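Local coordinates for protein hyaluronidase (Thermobaculum terrenum, PDB 5DIY) that probably hydrolyses O-linked N-acetylglucosamine as a bacterial O-GlcNAcase of glycoside hydrolase family 84, with an N-acetylglucosamine site in its TIM-barrel domain, at residues C[2-7]-C[249-254]; C[31-36]-C[268-273]; C[110-115]-C[158-163]; C[184-189]-C[214-219]. All coordinates share one frame; numbering follows the deposited sequence.

Contact 1. Residues C[2-7]-C[249-254]; sequences EYFRYR and THVVGI
The side chain of R5 arches over V252, and each part of it meets something different. Its CB lies 3.6 Å from V252 O. CG leaves CB anti to the backbone N (chi1 -160°), and the chain then runs on to a bend at chi3. CD sits over one face of the Y6 ring within its own segment. At the tip the guanidinium lays one face, off-centre, on the methyl V252 CG2, with NH2 3.4 Å from that carbon, while NH1 bonds to Y6 OH at 3.2 Å. An arginine suits this exposed position because its flat cation can cover a methyl with a face and still give its N-H groups to oxygen. The backbones join next to this. I254 N donates to Y6 O over 3.1 Å, and R5 N makes a weak bond to V252 O. The pairs Y6 with G253 and R7 with I254 are parallel: the first and last strands of the eight-stranded barrel meet here and close it. Y6 O comes to 3.2 Å from G253 CA, possible because G253 is a glycine: a CB here would run into Y6 O. The F4 ring turns to the helix-covered face of the sheet, where CE1 is 3.9 Å from I254 CD1 and 4.1 Å from V251 CG1, with L276 of helix 262-277 beside it. R7 NH1 grips F4 O at 2.7 Å, nearly in line with the carbonyl. The seam thus combines few backbone bonds with an apolar layer beneath helix 262-277, and the R5 and R7 cations are probably stabilised by Y6 OH and F4 O.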
loop_
_atom_site.group_PDB
_atom_site.type_symbol
_atom_site.label_atom_id
_atom_site.label_comp_id
_atom_site.label_asym_id
_atom_site.label_seq_id
_atom_site.Cartn_x
_atom_site.Cartn_y
_atom_site.Cartn_z
ATOM N N GLU C 2 -15.610 4.220 19.823
ATOM C CA GLU C 2 -16.879 3.497 20.137
ATOM C C GLU C 2 -16.862 2.083 19.549
ATOM O O GLU C 2 -17.122 1.113 20.260
ATOM C CB GLU C 2 -18.090 4.292 19.625
ATOM C CG GLU C 2 -19.405 3.989 20.340
ATOM C CD GLU C 2 -20.222 2.879 19.687
ATOM O OE1 GLU C 2 -20.586 3.021 18.498
ATOM O OE2 GLU C 2 -20.525 1.871 20.366
ATOM N N TYR C 3 -16.551 1.977 18.257
ATOM C CA TYR C 3 -16.388 0.680 17.591
ATOM C C TYR C 3 -14.980 0.115 17.767
ATOM O O TYR C 3 -14.821 -1.070 18.038
ATOM C CB TYR C 3 -16.709 0.789 16.101
ATOM C CG TYR C 3 -18.168 1.006 15.826
ATOM C CD1 TYR C 3 -19.058 -0.068 15.841
ATOM C CD2 TYR C 3 -18.668 2.275 15.548
ATOM C CE1 TYR C 3 -20.410 0.115 15.591
ATOM C CE2 TYR C 3 -20.019 2.472 15.295
ATOM C CZ TYR C 3 -20.884 1.385 15.319
ATOM O OH TYR C 3 -22.223 1.554 15.066
ATOM N N PHE C 4 -13.966 0.961 17.589
ATOM C CA PHE C 4 -12.565 0.561 17.745
ATOM C C PHE C 4 -11.866 1.420 18.802
ATOM O O PHE C 4 -11.877 2.651 18.705
ATOM C CB PHE C 4 -11.827 0.676 16.407
ATOM C CG PHE C 4 -12.261 -0.338 15.388
ATOM C CD1 PHE C 4 -11.750 -1.630 15.416
ATOM C CD2 PHE C 4 -13.192 -0.009 14.407
ATOM C CE1 PHE C 4 -12.147 -2.572 14.479
ATOM C CE2 PHE C 4 -13.595 -0.945 13.473
ATOM C CZ PHE C 4 -13.071 -2.228 13.507
ATOM N N ARG C 5 -11.248 0.768 19.791
ATOM C CA ARG C 5 -10.488 1.465 20.835
ATOM C C ARG C 5 -9.260 2.172 20.249
ATOM O O ARG C 5 -9.000 3.333 20.571
ATOM C CB ARG C 5 -10.047 0.497 21.947
ATOM C CG ARG C 5 -9.689 1.186 23.258
ATOM C CD ARG C 5 -8.703 0.380 24.094
ATOM N NE ARG C 5 -9.168 -0.982 24.368
ATOM C CZ ARG C 5 -8.443 -1.941 24.955
ATOM N NH1 ARG C 5 -7.191 -1.715 25.363
ATOM N NH2 ARG C 5 -8.984 -3.145 25.142
ATOM N N TYR C 6 -8.510 1.463 19.407
ATOM C CA TYR C 6 -7.347 2.027 18.720
ATOM C C TYR C 6 -7.694 2.241 17.244
ATOM O O TYR C 6 -8.047 1.293 16.526
ATOM C CB TYR C 6 -6.117 1.123 18.884
ATOM C CG TYR C 6 -5.747 0.844 20.336
ATOM C CD1 TYR C 6 -5.490 1.891 21.224
ATOM C CD2 TYR C 6 -5.643 -0.466 20.821
ATOM C CE1 TYR C 6 -5.153 1.646 22.554
ATOM C CE2 TYR C 6 -5.304 -0.720 22.148
ATOM C CZ TYR C 6 -5.058 0.341 23.010
ATOM O OH TYR C 6 -4.721 0.108 24.328
ATOM N N ARG C 7 -7.628 3.504 16.824
ATOM C CA ARG C 7 -7.941 3.928 15.462
ATOM C C ARG C 7 -6.704 4.626 14.954
ATOM O O ARG C 7 -6.575 5.838 15.109
ATOM C CB ARG C 7 -9.129 4.892 15.482
ATOM C CG ARG C 7 -10.433 4.238 15.902
ATOM C CD ARG C 7 -11.588 5.220 15.864
ATOM N NE ARG C 7 -11.374 6.394 16.714
ATOM C CZ ARG C 7 -11.476 6.420 18.044
ATOM N NH1 ARG C 7 -11.771 5.326 18.743
ATOM N NH2 ARG C 7 -11.266 7.562 18.690
ATOM N N THR C 249 -16.158 -6.482 16.534
ATOM C CA THR C 249 -16.495 -7.553 17.487
ATOM C C THR C 249 -15.295 -8.441 17.864
ATOM O O THR C 249 -15.200 -8.880 19.006
ATOM C CB THR C 249 -17.656 -8.418 16.937
ATOM O OG1 THR C 249 -18.803 -7.584 16.736
ATOM C CG2 THR C 249 -18.032 -9.559 17.887
ATOM N N HIS C 250 -14.380 -8.685 16.925
ATOM C CA HIS C 250 -13.237 -9.587 17.153
ATOM C C HIS C 250 -11.864 -8.916 17.147
ATOM O O HIS C 250 -10.853 -9.595 17.331
ATOM C CB HIS C 250 -13.275 -10.716 16.118
ATOM C CG HIS C 250 -14.598 -11.405 16.058
ATOM N ND1 HIS C 250 -15.548 -11.105 15.106
ATOM C CD2 HIS C 250 -15.164 -12.323 16.876
ATOM C CE1 HIS C 250 -16.629 -11.833 15.320
ATOM N NE2 HIS C 250 -16.421 -12.580 16.389
ATOM N N VAL C 251 -11.832 -7.596 16.970
ATOM C CA VAL C 251 -10.586 -6.852 16.831
ATOM C C VAL C 251 -10.615 -5.653 17.783
ATOM O O VAL C 251 -11.587 -4.902 17.811
ATOM C CB VAL C 251 -10.395 -6.415 15.359
ATOM C CG1 VAL C 251 -9.238 -5.438 15.205
ATOM C CG2 VAL C 251 -10.178 -7.639 14.470
ATOM N N VAL C 252 -9.553 -5.497 18.567
ATOM C CA VAL C 252 -9.423 -4.383 19.529
ATOM C C VAL C 252 -9.111 -3.042 18.840
ATOM O O VAL C 252 -9.467 -1.976 19.349
ATOM C CB VAL C 252 -8.368 -4.705 20.634
ATOM C CG1 VAL C 252 -6.951 -4.706 20.081
ATOM C CG2 VAL C 252 -8.476 -3.734 21.805
ATOM N N GLY C 253 -8.443 -3.096 17.693
ATOM C CA GLY C 253 -8.165 -1.897 16.911
ATOM C C GLY C 253 -7.453 -2.203 15.608
ATOM O O GLY C 253 -7.069 -3.348 15.354
ATOM N N ILE C 254 -7.294 -1.171 14.779
ATOM C CA ILE C 254 -6.627 -1.301 13.489
ATOM C C ILE C 254 -5.649 -0.155 13.322
ATOM O O ILE C 254 -6.027 1.005 13.479
ATOM C CB ILE C 254 -7.621 -1.300 12.293
ATOM C CG1 ILE C 254 -8.788 -2.269 12.553
ATOM C CG2 ILE C 254 -6.880 -1.634 10.998
ATOM C CD1 ILE C 254 -9.789 -2.411 11.421
#

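Contact 2. Residues C[31-36]-C[268-273]; sequences QANNLN and PLYTFA
A water lies 3.0 Å from N33 O and 2.9 Å from A273 O, placed to bridge the backbone of a helix end to that of another helix. Beside this bridge the methyl of A273 fits against N33, its CB lying 3.6 Å from N33 O and 3.8 Å from N33 CB; so small a side chain lets the two backbones come close. The amide of N33 stands steeply to the ring of Y270, the planes 76° apart, and its end lies by CD2 and CE2. Y270 reaches it although its CB starts away from the other segment. Helix 20-32 stops here in a Schellman motif, with N34 at positive phi, a conformation asparagine tolerates well, and the chain turns towards the next barrel strand. The contact thus joins the helices that follow the first and the eighth strands of the TIM barrel. L35 turns toward helix 262-277: with CG beside its own backbone N (chi1 -64°), CD2 packs 3.9 Å from A273 CB and 4.1 Å from F272 CE2. The leucine also touches R7 and I9 of strand 6-11, its branched apolar end suiting a place between that strand and the helix. F272 in turn sets its ring edge-to-face with Y240.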
loop_
_atom_site.group_PDB
_atom_site.type_symbol
_atom_site.label_atom_id
_atom_site.label_comp_id
_atom_site.label_asym_id
_atom_site.label_seq_id
_atom_site.Cartn_x
_atom_site.Cartn_y
_atom_site.Cartn_z
ATOM N N GLN C 31 -6.315 13.985 14.058
ATOM C CA GLN C 31 -7.308 14.569 14.970
ATOM C C GLN C 31 -8.575 15.006 14.232
ATOM O O GLN C 31 -9.679 14.788 14.740
ATOM C CB GLN C 31 -6.747 15.747 15.773
ATOM C CG GLN C 31 -7.753 16.304 16.783
ATOM C CD GLN C 31 -7.176 17.373 17.692
ATOM O OE1 GLN C 31 -6.312 18.154 17.289
ATOM N NE2 GLN C 31 -7.673 17.427 18.926
ATOM N N ALA C 32 -8.418 15.612 13.051
ATOM C CA ALA C 32 -9.578 16.002 12.217
ATOM C C ALA C 32 -10.512 14.840 11.881
ATOM O O ALA C 32 -11.726 15.040 11.765
ATOM C CB ALA C 32 -9.121 16.686 10.932
ATOM N N ASN C 33 -9.937 13.642 11.731
ATOM C CA ASN C 33 -10.666 12.432 11.355
ATOM C C ASN C 33 -10.836 11.404 12.492
ATOM O O ASN C 33 -11.227 10.271 12.249
ATOM C CB ASN C 33 -9.962 11.809 10.143
ATOM C CG ASN C 33 -9.997 12.722 8.931
ATOM O OD1 ASN C 33 -8.983 13.320 8.540
ATOM N ND2 ASN C 33 -11.180 12.862 8.345
ATOM N N ASN C 34 -10.569 11.817 13.730
ATOM C CA ASN C 34 -10.753 10.982 14.923
ATOM C C ASN C 34 -9.920 9.682 14.901
ATOM O O ASN C 34 -10.392 8.611 15.306
ATOM C CB ASN C 34 -12.253 10.704 15.159
ATOM C CG ASN C 34 -12.557 10.238 16.576
ATOM O OD1 ASN C 34 -11.877 10.613 17.532
ATOM N ND2 ASN C 34 -13.582 9.406 16.715
ATOM N N LEU C 35 -8.686 9.792 14.407
ATOM C CA LEU C 35 -7.692 8.731 14.561
ATOM C C LEU C 35 -6.912 9.068 15.822
ATOM O O LEU C 35 -6.417 10.186 15.946
ATOM C CB LEU C 35 -6.763 8.661 13.348
ATOM C CG LEU C 35 -7.430 8.288 12.020
ATOM C CD1 LEU C 35 -6.468 8.462 10.856
ATOM C CD2 LEU C 35 -7.958 6.865 12.060
ATOM N N ASN C 36 -6.810 8.118 16.751
ATOM C CA ASN C 36 -6.319 8.404 18.110
ATOM C C ASN C 36 -5.044 7.659 18.529
ATOM O O ASN C 36 -4.733 7.593 19.723
ATOM C CB ASN C 36 -7.434 8.111 19.119
ATOM C CG ASN C 36 -7.713 6.628 19.272
ATOM O OD1 ASN C 36 -7.268 5.810 18.464
ATOM N ND2 ASN C 36 -8.453 6.275 20.306
ATOM N N PRO C 268 -6.759 7.698 0.946
ATOM C CA PRO C 268 -7.261 6.432 1.508
ATOM C C PRO C 268 -7.386 6.414 3.029
ATOM O O PRO C 268 -8.301 5.769 3.550
ATOM C CB PRO C 268 -6.228 5.395 1.038
ATOM C CG PRO C 268 -5.010 6.176 0.726
ATOM C CD PRO C 268 -5.503 7.486 0.205
ATOM N N LEU C 269 -6.494 7.112 3.736
ATOM C CA LEU C 269 -6.595 7.218 5.205
ATOM C C LEU C 269 -7.876 7.915 5.667
ATOM O O LEU C 269 -8.456 7.528 6.692
ATOM C CB LEU C 269 -5.357 7.889 5.816
ATOM C CG LEU C 269 -4.048 7.085 5.759
ATOM C CD1 LEU C 269 -2.906 7.942 6.288
ATOM C CD2 LEU C 269 -4.144 5.769 6.521
ATOM N N TYR C 270 -8.323 8.923 4.916
ATOM C CA TYR C 270 -9.628 9.548 5.160
ATOM C C TYR C 270 -10.741 8.499 5.140
ATOM O O TYR C 270 -11.580 8.468 6.033
ATOM C CB TYR C 270 -9.918 10.650 4.128
ATOM C CG TYR C 270 -11.176 11.452 4.395
ATOM C CD1 TYR C 270 -12.434 10.952 4.058
ATOM C CD2 TYR C 270 -11.112 12.719 4.982
ATOM C CE1 TYR C 270 -13.586 11.678 4.303
ATOM C CE2 TYR C 270 -12.264 13.457 5.225
ATOM C CZ TYR C 270 -13.498 12.931 4.883
ATOM O OH TYR C 270 -14.656 13.644 5.114
ATOM N N THR C 271 -10.730 7.639 4.123
ATOM C CA THR C 271 -11.766 6.614 3.966
ATOM C C THR C 271 -11.663 5.542 5.052
ATOM O O THR C 271 -12.679 5.066 5.570
ATOM C CB THR C 271 -11.753 5.968 2.559
ATOM O OG1 THR C 271 -10.548 5.205 2.352
ATOM C CG2 THR C 271 -11.893 7.035 1.476
ATOM N N PHE C 272 -10.430 5.172 5.371
ATOM C CA PHE C 272 -10.117 4.288 6.494
ATOM C C PHE C 272 -10.721 4.816 7.799
ATOM O O PHE C 272 -11.398 4.072 8.505
ATOM C CB PHE C 272 -8.592 4.117 6.568
ATOM C CG PHE C 272 -8.076 3.484 7.832
ATOM C CD1 PHE C 272 -8.302 2.141 8.102
ATOM C CD2 PHE C 272 -7.296 4.221 8.725
ATOM C CE1 PHE C 272 -7.798 1.544 9.258
ATOM C CE2 PHE C 272 -6.786 3.634 9.881
ATOM C CZ PHE C 272 -7.035 2.289 10.148
ATOM N N ALA C 273 -10.520 6.104 8.079
ATOM C CA ALA C 273 -11.072 6.756 9.284
ATOM C C ALA C 273 -12.603 6.771 9.329
ATOM O O ALA C 273 -13.197 6.582 10.394
ATOM C CB ALA C 273 -10.535 8.175 9.413
HETATM O O HOH W 1 -12.198 7.516 12.909
#

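Contact 3. Residues C[110-115]-C[158-163]; sequences GVHSIG and TPQIIM
H112 O takes the N-H of Q160 at 3.0 Å, the first of three bonds between these segments, which lead into strands 113-117 and 160-164, parallel neighbours in the TIM barrel. The ordered part follows: I114 N donates to Q160 O at 2.9 Å, nearly straight at 166°, and I162 N to I114 O at 3.1 Å. CA-H groups of S113, I161 and G115 fill in between, each facing a carbonyl oxygen across the pair. The short strand segments are inclined by 23°, in keeping with a twisted barrel. I114 and I161 share one face of the sheet, and I161 meets L149 of helix 137-153; beta-branched residues suit such extended backbone. On the other face, I162 CG2 packs 3.9 Å from G115 CA, a close approach to a residue with no side chain, while S113 OG bonds to T79 on the next strand. The entrance to the strands is looser and lies nearer solvent, beside the exposed T158. There the side chains of H112 and Q160 run side by side, pointing the same way. H112 swings its ring between its own N and carbonyl carbon (chi1 63°). Q160 OE1 then lies in the plane of that ring at its edge, 3.4 Å from CE1.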
loop_
_atom_site.group_PDB
_atom_site.type_symbol
_atom_site.label_atom_id
_atom_site.label_comp_id
_atom_site.label_asym_id
_atom_site.label_seq_id
_atom_site.Cartn_x
_atom_site.Cartn_y
_atom_site.Cartn_z
ATOM N N GLY C 110 6.845 10.379 28.850
ATOM C CA GLY C 110 5.419 10.137 29.091
ATOM C C GLY C 110 4.799 9.024 28.264
ATOM O O GLY C 110 3.608 8.750 28.406
ATOM N N VAL C 111 5.596 8.384 27.405
ATOM C CA VAL C 111 5.128 7.259 26.592
ATOM C C VAL C 111 4.987 6.029 27.494
ATOM O O VAL C 111 5.965 5.581 28.100
ATOM C CB VAL C 111 6.091 6.955 25.417
ATOM C CG1 VAL C 111 5.678 5.690 24.671
ATOM C CG2 VAL C 111 6.157 8.141 24.461
ATOM N N HIS C 112 3.764 5.508 27.581
ATOM C CA HIS C 112 3.466 4.267 28.324
ATOM C C HIS C 112 3.212 3.059 27.410
ATOM O O HIS C 112 3.161 1.928 27.903
ATOM C CB HIS C 112 2.262 4.470 29.255
ATOM C CG HIS C 112 0.984 4.782 28.538
ATOM N ND1 HIS C 112 0.101 3.806 28.132
ATOM C CD2 HIS C 112 0.449 5.962 28.145
ATOM C CE1 HIS C 112 -0.926 4.371 27.521
ATOM N NE2 HIS C 112 -0.739 5.679 27.516
ATOM N N SER C 113 3.041 3.297 26.102
ATOM C CA SER C 113 2.817 2.231 25.120
ATOM C C SER C 113 4.090 1.971 24.318
ATOM O O SER C 113 4.658 2.883 23.709
ATOM C CB SER C 113 1.668 2.586 24.178
ATOM O OG SER C 113 1.443 1.535 23.250
ATOM N N ILE C 114 4.532 0.718 24.331
ATOM C CA ILE C 114 5.775 0.318 23.698
ATOM C C ILE C 114 5.471 -0.810 22.726
ATOM O O ILE C 114 4.777 -1.763 23.076
ATOM C CB ILE C 114 6.819 -0.139 24.748
ATOM C CG1 ILE C 114 7.145 0.996 25.741
ATOM C CG2 ILE C 114 8.092 -0.656 24.076
ATOM C CD1 ILE C 114 7.910 2.174 25.164
ATOM N N GLY C 115 5.983 -0.685 21.503
ATOM C CA GLY C 115 5.890 -1.739 20.491
ATOM C C GLY C 115 7.154 -2.580 20.478
ATOM O O GLY C 115 8.253 -2.036 20.455
ATOM N N THR C 158 0.705 1.622 34.623
ATOM C CA THR C 158 -0.053 1.064 33.485
ATOM C C THR C 158 0.714 1.025 32.154
ATOM O O THR C 158 0.331 1.688 31.186
ATOM C CB THR C 158 -1.407 1.780 33.297
ATOM O OG1 THR C 158 -1.195 3.153 32.951
ATOM C CG2 THR C 158 -2.218 1.701 34.574
ATOM N N PRO C 159 1.807 0.245 32.109
ATOM C CA PRO C 159 2.508 0.054 30.846
ATOM C C PRO C 159 1.697 -0.853 29.931
ATOM O O PRO C 159 0.881 -1.651 30.409
ATOM C CB PRO C 159 3.811 -0.622 31.268
ATOM C CG PRO C 159 3.444 -1.374 32.498
ATOM C CD PRO C 159 2.435 -0.518 33.204
ATOM N N GLN C 160 1.904 -0.696 28.630
ATOM C CA GLN C 160 1.230 -1.505 27.623
ATOM C C GLN C 160 2.232 -1.897 26.568
ATOM O O GLN C 160 2.982 -1.047 26.079
ATOM C CB GLN C 160 0.091 -0.722 26.976
ATOM C CG GLN C 160 -1.142 -0.625 27.852
ATOM C CD GLN C 160 -2.203 0.285 27.276
ATOM O OE1 GLN C 160 -1.900 1.239 26.559
ATOM N NE2 GLN C 160 -3.462 0.001 27.599
ATOM N N ILE C 161 2.245 -3.179 26.231
ATOM C CA ILE C 161 3.071 -3.688 25.161
ATOM C C ILE C 161 2.159 -4.191 24.048
ATOM O O ILE C 161 1.180 -4.898 24.293
ATOM C CB ILE C 161 4.024 -4.813 25.630
ATOM C CG1 ILE C 161 5.036 -4.262 26.643
ATOM C CG2 ILE C 161 4.770 -5.429 24.434
ATOM C CD1 ILE C 161 5.810 -5.330 27.393
ATOM N N ILE C 162 2.499 -3.806 22.825
ATOM C CA ILE C 162 1.930 -4.409 21.628
ATOM C C ILE C 162 3.095 -5.103 20.921
ATOM O O ILE C 162 4.171 -4.528 20.767
ATOM C CB ILE C 162 1.170 -3.391 20.731
ATOM C CG1 ILE C 162 0.526 -4.106 19.535
ATOM C CG2 ILE C 162 2.063 -2.251 20.252
ATOM C CD1 ILE C 162 -0.595 -3.325 18.888
ATOM N N MET C 163 2.900 -6.362 20.553
ATOM C CA MET C 163 3.949 -7.122 19.893
ATOM C C MET C 163 3.486 -7.527 18.506
ATOM O O MET C 163 2.288 -7.695 18.271
ATOM C CB MET C 163 4.373 -8.342 20.736
ATOM C CG MET C 163 3.405 -9.525 20.769
ATOM S SD MET C 163 3.566 -10.704 19.402
ATOM C CE MET C 163 5.158 -11.450 19.757
#

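Contact 4. Residues C[184-189]-C[214-219]; sequences LPKNID and LQRPAT
A single arginine, R216, takes three backbone oxygens from in and just before one turn. Its NH1 donates to I188 O at 3.0 Å, on a lone pair in the carbonyl plane and almost exactly in the guanidinium plane; a second, weak bond goes to P185 O. NH2 reaches L184 O at 2.9 Å from above that carbonyl's plane. On its own side NE donates its N-H to L214 O at 2.8 Å, so carbonyls from both segments hold the group's orientation. CG sits between the backbone N and carbonyl carbon (chi1 74°), and a bend at chi3 turns the head into the type I turn of P185 to I188. Arginine suits the place: its five N-H bonds can satisfy several carbonyls at once, and these oxygens would probably stabilise its charge. K186 CA lies over one face. K186 NZ bonds to Q215 OE1 at 2.8 Å, the lysine's flexible chain bridging to a residue that, at positive phi, ends helix 204-214 in a Schellman motif. At the far end water 2 donates to D189 OD1 at 2.9 Å and to P217 O, and accepts from T219 OG1. The contact lies where helices 175-183 and 204-214 give way to strands 189-192 and 218-222, with L184 and P185 leaning on helix 137-153 and T219 on V252 of strand 251-256.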
loop_
_atom_site.group_PDB
_atom_site.type_symbol
_atom_site.label_atom_id
_atom_site.label_comp_id
_atom_site.label_asym_id
_atom_site.label_seq_id
_atom_site.Cartn_x
_atom_site.Cartn_y
_atom_site.Cartn_z
ATOM N N LEU C 184 1.849 -15.673 26.295
ATOM C CA LEU C 184 1.844 -14.212 26.462
ATOM C C LEU C 184 0.779 -13.800 27.470
ATOM O O LEU C 184 -0.370 -14.183 27.311
ATOM C CB LEU C 184 1.552 -13.474 25.144
ATOM C CG LEU C 184 2.669 -13.304 24.119
ATOM C CD1 LEU C 184 2.108 -12.619 22.885
ATOM C CD2 LEU C 184 3.829 -12.499 24.685
ATOM N N PRO C 185 1.144 -12.988 28.486
ATOM C CA PRO C 185 0.122 -12.362 29.339
ATOM C C PRO C 185 -0.974 -11.692 28.503
ATOM O O PRO C 185 -0.667 -11.054 27.490
ATOM C CB PRO C 185 0.914 -11.318 30.134
ATOM C CG PRO C 185 2.301 -11.859 30.187
ATOM C CD PRO C 185 2.511 -12.654 28.928
ATOM N N LYS C 186 -2.228 -11.841 28.930
ATOM C CA LYS C 186 -3.399 -11.536 28.082
ATOM C C LYS C 186 -3.488 -10.078 27.646
ATOM O O LYS C 186 -4.020 -9.789 26.576
ATOM C CB LYS C 186 -4.720 -11.910 28.778
ATOM C CG LYS C 186 -4.883 -13.367 29.182
ATOM C CD LYS C 186 -4.895 -14.330 28.004
ATOM C CE LYS C 186 -5.103 -15.763 28.480
ATOM N NZ LYS C 186 -4.270 -16.736 27.722
ATOM N N ASN C 187 -2.977 -9.173 28.474
ATOM C CA ASN C 187 -3.038 -7.744 28.194
ATOM C C ASN C 187 -1.919 -7.214 27.277
ATOM O O ASN C 187 -1.902 -6.024 26.965
ATOM C CB ASN C 187 -3.088 -6.969 29.515
ATOM C CG ASN C 187 -4.331 -7.305 30.341
ATOM O OD1 ASN C 187 -5.400 -7.616 29.802
ATOM N ND2 ASN C 187 -4.197 -7.231 31.659
ATOM N N ILE C 188 -0.993 -8.085 26.862
ATOM C CA ILE C 188 -0.067 -7.771 25.778
ATOM C C ILE C 188 -0.844 -7.912 24.467
ATOM O O ILE C 188 -1.422 -8.967 24.189
ATOM C CB ILE C 188 1.184 -8.684 25.790
ATOM C CG1 ILE C 188 1.989 -8.417 27.073
ATOM C CG2 ILE C 188 2.026 -8.460 24.529
ATOM C CD1 ILE C 188 3.306 -9.158 27.192
ATOM N N ASP C 189 -0.882 -6.835 23.689
ATOM C CA ASP C 189 -1.593 -6.825 22.408
ATOM C C ASP C 189 -0.759 -7.534 21.343
ATOM O O ASP C 189 0.468 -7.539 21.417
ATOM C CB ASP C 189 -1.925 -5.391 21.986
ATOM C CG ASP C 189 -3.109 -4.816 22.752
ATOM O OD1 ASP C 189 -4.189 -5.430 22.730
ATOM O OD2 ASP C 189 -2.972 -3.743 23.367
ATOM N N LEU C 214 -4.903 -16.854 19.692
ATOM C CA LEU C 214 -4.218 -15.877 20.548
ATOM C C LEU C 214 -4.814 -15.774 21.957
ATOM O O LEU C 214 -4.192 -15.189 22.843
ATOM C CB LEU C 214 -4.205 -14.495 19.882
ATOM C CG LEU C 214 -3.417 -14.373 18.574
ATOM C CD1 LEU C 214 -3.570 -12.974 18.006
ATOM C CD2 LEU C 214 -1.946 -14.716 18.765
ATOM N N GLN C 215 -6.014 -16.326 22.148
ATOM C CA GLN C 215 -6.787 -16.207 23.392
ATOM C C GLN C 215 -7.042 -14.744 23.770
ATOM O O GLN C 215 -7.135 -14.407 24.942
ATOM C CB GLN C 215 -6.133 -16.991 24.537
ATOM C CG GLN C 215 -5.979 -18.480 24.234
ATOM C CD GLN C 215 -5.333 -19.258 25.365
ATOM O OE1 GLN C 215 -5.495 -18.919 26.535
ATOM N NE2 GLN C 215 -4.599 -20.309 25.019
ATOM N N ARG C 216 -7.162 -13.892 22.752
ATOM C CA ARG C 216 -7.449 -12.467 22.920
ATOM C C ARG C 216 -7.850 -11.888 21.557
ATOM O O ARG C 216 -7.470 -12.449 20.523
ATOM C CB ARG C 216 -6.222 -11.716 23.454
ATOM C CG ARG C 216 -5.111 -11.504 22.424
ATOM C CD ARG C 216 -3.745 -11.403 23.066
ATOM N NE ARG C 216 -3.356 -12.678 23.659
ATOM C CZ ARG C 216 -2.351 -12.859 24.515
ATOM N NH1 ARG C 216 -1.579 -11.838 24.909
ATOM N NH2 ARG C 216 -2.123 -14.080 24.992
ATOM N N PRO C 217 -8.603 -10.771 21.547
ATOM C CA PRO C 217 -8.805 -10.060 20.282
ATOM C C PRO C 217 -7.477 -9.535 19.734
ATOM O O PRO C 217 -6.689 -8.970 20.489
ATOM C CB PRO C 217 -9.725 -8.896 20.671
ATOM C CG PRO C 217 -10.381 -9.326 21.930
ATOM C CD PRO C 217 -9.360 -10.151 22.650
ATOM N N ALA C 218 -7.223 -9.753 18.449
ATOM C CA ALA C 218 -6.003 -9.258 17.802
ATOM C C ALA C 218 -6.135 -7.774 17.492
ATOM O O ALA C 218 -7.237 -7.239 17.471
ATOM C CB ALA C 218 -5.737 -10.029 16.522
ATOM N N THR C 219 -4.997 -7.118 17.288
ATOM C CA THR C 219 -4.946 -5.764 16.749
ATOM C C THR C 219 -4.511 -5.917 15.301
ATOM O O THR C 219 -3.584 -6.662 15.016
ATOM C CB THR C 219 -3.931 -4.887 17.510
ATOM O OG1 THR C 219 -4.187 -4.973 18.916
ATOM C CG2 THR C 219 -4.030 -3.423 17.069
HETATM O O HOH W 2 -4.431 -7.385 20.615
#

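In the fold
From the N terminus, strand 6-11 gains its second neighbour only at strand 251-256, where contact 1 closes the barrel. Contact 2 starts next, at the end of helix 20-32, and ends later, in helix 262-277, so it crosses contact 1; R7 bonds to N34 and N36 where the two meet. Contacts 3 and 4 both nest inside these long loops. Contact 3 joins strands 113-117 and 160-164 and closes before contact 4 opens, yet the two touch through backbone bonds from D189 to I161 and M163. Contact 4 passes on to contact 1 through A218 and V252, so that these contacts run along six neighbouring strands of the wall, while contact 2 ties two of the helices outside it.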